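Local coordinates for Tol-Pal system protein TolB (Acinetobacter baumannii, PDB 7MX5) that probably acts as the periplasmic component of the Tol-Pal system, which is thought to support outer membrane integrity and invagination during cell division, at residues I259-P267 with R306-K314. Sequence-based numbering, arbitrary orientation.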
# COMPACT_ATOMS: atom_id res chain seq x y z
N ILE A 259 12.44 -9.60 -22.33
CA ILE A 259 11.87 -8.41 -21.70
C ILE A 259 12.31 -8.39 -20.24
O ILE A 259 12.79 -9.38 -19.70
CB ILE A 259 10.33 -8.36 -21.80
CG1 ILE A 259 9.71 -9.60 -21.16
CG2 ILE A 259 9.90 -8.21 -23.26
CD1 ILE A 259 8.26 -9.42 -20.77
N ASP A 260 12.14 -7.23 -19.61
CA ASP A 260 12.46 -7.10 -18.20
C ASP A 260 11.34 -7.69 -17.35
O ASP A 260 10.15 -7.47 -17.62
CB ASP A 260 12.68 -5.63 -17.83
CG ASP A 260 13.90 -5.42 -16.96
OD1 ASP A 260 13.95 -6.01 -15.86
OD2 ASP A 260 14.81 -4.68 -17.38
N THR A 261 11.72 -8.45 -16.33
CA THR A 261 10.77 -9.19 -15.51
C THR A 261 11.01 -8.90 -14.04
O THR A 261 12.06 -8.39 -13.64
CB THR A 261 10.87 -10.70 -15.77
OG1 THR A 261 9.85 -11.38 -15.04
CG2 THR A 261 12.23 -11.22 -15.34
N GLU A 262 10.00 -9.23 -13.23
CA GLU A 262 10.06 -9.09 -11.78
C GLU A 262 9.34 -10.27 -11.15
O GLU A 262 8.26 -10.66 -11.60
CB GLU A 262 9.42 -7.77 -11.31
CG GLU A 262 9.83 -6.54 -12.10
CD GLU A 262 8.93 -6.28 -13.29
OE1 GLU A 262 7.96 -7.03 -13.48
OE2 GLU A 262 9.21 -5.32 -14.04
N ALA A 263 9.93 -10.82 -10.09
CA ALA A 263 9.38 -11.97 -9.39
C ALA A 263 8.82 -11.55 -8.04
O ALA A 263 9.44 -10.75 -7.33
CB ALA A 263 10.44 -13.06 -9.20
N ARG A 264 7.65 -12.08 -7.70
CA ARG A 264 6.96 -11.75 -6.45
C ARG A 264 6.47 -13.04 -5.81
O ARG A 264 5.73 -13.80 -6.44
CB ARG A 264 5.80 -10.79 -6.69
CG ARG A 264 6.18 -9.50 -7.40
CD ARG A 264 6.27 -8.34 -6.43
NE ARG A 264 6.82 -7.14 -7.05
CZ ARG A 264 6.39 -5.91 -6.81
NH1 ARG A 264 5.39 -5.68 -5.98
NH2 ARG A 264 6.98 -4.89 -7.43
N TYR A 265 6.86 -13.27 -4.56
CA TYR A 265 6.47 -14.48 -3.85
C TYR A 265 4.97 -14.52 -3.62
O TYR A 265 4.33 -13.50 -3.39
CB TYR A 265 7.18 -14.56 -2.50
CG TYR A 265 8.64 -14.95 -2.55
CD1 TYR A 265 9.02 -16.28 -2.68
CD2 TYR A 265 9.63 -13.99 -2.44
CE1 TYR A 265 10.36 -16.64 -2.71
CE2 TYR A 265 10.97 -14.34 -2.47
CZ TYR A 265 11.32 -15.66 -2.60
OH TYR A 265 12.66 -16.01 -2.63
N THR A 266 4.41 -15.73 -3.69
CA THR A 266 3.05 -15.91 -3.19
C THR A 266 3.07 -15.94 -1.66
O THR A 266 4.01 -16.47 -1.06
CB THR A 266 2.45 -17.21 -3.73
OG1 THR A 266 3.33 -18.31 -3.44
CG2 THR A 266 2.24 -17.12 -5.24
N PRO A 267 2.05 -15.38 -1.01
CA PRO A 267 2.09 -15.27 0.46
C PRO A 267 2.11 -16.61 1.18
O PRO A 267 2.39 -16.63 2.39
CB PRO A 267 0.81 -14.48 0.79
CG PRO A 267 -0.07 -14.66 -0.39
CD PRO A 267 0.83 -14.77 -1.58
N ARG A 306 3.74 -7.21 -14.41
CA ARG A 306 3.95 -6.50 -13.15
C ARG A 306 2.89 -6.89 -12.11
O ARG A 306 2.26 -6.04 -11.48
CB ARG A 306 3.98 -4.99 -13.37
CG ARG A 306 5.28 -4.47 -13.98
CD ARG A 306 5.31 -4.63 -15.49
NE ARG A 306 6.63 -5.00 -15.98
CZ ARG A 306 6.93 -5.20 -17.26
NH1 ARG A 306 6.03 -5.06 -18.21
NH2 ARG A 306 8.18 -5.54 -17.58
N GLY A 307 2.70 -8.20 -11.94
CA GLY A 307 1.72 -8.68 -11.00
C GLY A 307 2.24 -8.70 -9.57
O GLY A 307 3.43 -8.92 -9.32
N THR A 308 1.33 -8.47 -8.63
CA THR A 308 1.64 -8.56 -7.21
C THR A 308 0.49 -9.27 -6.52
O THR A 308 -0.66 -9.24 -6.97
CB THR A 308 1.88 -7.18 -6.58
OG1 THR A 308 2.19 -7.33 -5.19
CG2 THR A 308 0.65 -6.30 -6.73
N LEU A 309 0.80 -9.92 -5.40
CA LEU A 309 -0.14 -10.78 -4.70
C LEU A 309 -0.78 -10.05 -3.53
O LEU A 309 -0.11 -9.29 -2.82
CB LEU A 309 0.55 -12.05 -4.20
CG LEU A 309 0.93 -13.13 -5.22
CD1 LEU A 309 -0.14 -13.26 -6.29
CD2 LEU A 309 2.29 -12.82 -5.84
N SER A 310 -2.07 -10.30 -3.32
CA SER A 310 -2.73 -9.84 -2.11
C SER A 310 -2.28 -10.69 -0.93
O SER A 310 -1.89 -11.85 -1.08
CB SER A 310 -4.25 -9.90 -2.27
OG SER A 310 -4.70 -11.24 -2.39
N ALA A 311 -2.34 -10.10 0.27
CA ALA A 311 -1.88 -10.80 1.46
C ALA A 311 -2.67 -12.08 1.69
O ALA A 311 -2.12 -13.09 2.15
CB ALA A 311 -1.98 -9.88 2.68
N ASP A 312 -3.97 -12.06 1.37
CA ASP A 312 -4.79 -13.26 1.51
C ASP A 312 -4.40 -14.32 0.48
O ASP A 312 -4.58 -15.52 0.74
CB ASP A 312 -6.27 -12.91 1.38
CG ASP A 312 -6.60 -12.23 0.06
OD1 ASP A 312 -6.38 -12.83 -1.01
OD2 ASP A 312 -7.08 -11.07 0.09
N GLY A 313 -3.87 -13.91 -0.67
CA GLY A 313 -3.43 -14.85 -1.68
C GLY A 313 -4.46 -15.24 -2.71
O GLY A 313 -4.26 -16.23 -3.42
N LYS A 314 -5.56 -14.49 -2.82
CA LYS A 314 -6.61 -14.80 -3.78
C LYS A 314 -6.75 -13.75 -4.88
O LYS A 314 -7.60 -13.91 -5.76
CB LYS A 314 -7.96 -14.97 -3.07
CG LYS A 314 -7.87 -15.48 -1.64
CD LYS A 314 -8.94 -16.52 -1.35
CE LYS A 314 -8.74 -17.14 0.02
NZ LYS A 314 -7.32 -17.54 0.25
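E262 and R306 form the one hydrogen bond that joins I259-P267 to R306-K314, and it is a salt bridge as well. OE2 of E262 offers its syn lone pair to NE of R306 at 3.2 Å, and with an N-H...O angle of 171° the bond is nearly straight. The oxygen lies in the guanidinium plane, although the carboxylate itself is turned 67° against it. Bends at chi2 and chi3 lead the arginine back toward the glutamate. NH2 of R306 also comes close to the carbonyl O of D260, but at a poor angle for bonding. NH1 makes a salt bridge with D348, and the backbone N and O of R306 are taken up by the hydroxyls of T275 and S350.

Farther along, carbon atoms pack partly against backbone carbonyls. CG of R264 lies 3.4 Å from the carbonyl O of G307, its NH1 3.7 Å from OG1 of T308. CD2 of L309 lies 3.3 Å from the carbonyl O of Y265; the apolar part is CB of L309 against CD of P267 at 3.8 Å. CG of P267 rests 3.6 Å from CA of G313. Within that turn OD1 of D312 has two donors: it accepts from the backbone N of K314 at 2.6 Å, an Asx turn, and from the hydroxyl of S310, which itself accepts from the backbone N of K315.

The segments 263-265 and 306-309 run almost parallel, 9° apart, yet their backbones exchange no hydrogen bonds; R264 pairs instead with I273, T308 with A317, and OG1 of T266 bonds to A271 O and D268 OD1. Strands 263-265 and 304-309 each begin a four-stranded antiparallel sheet, and such side-chain packing between the leading strands of successive blades is characteristic of a beta-propeller.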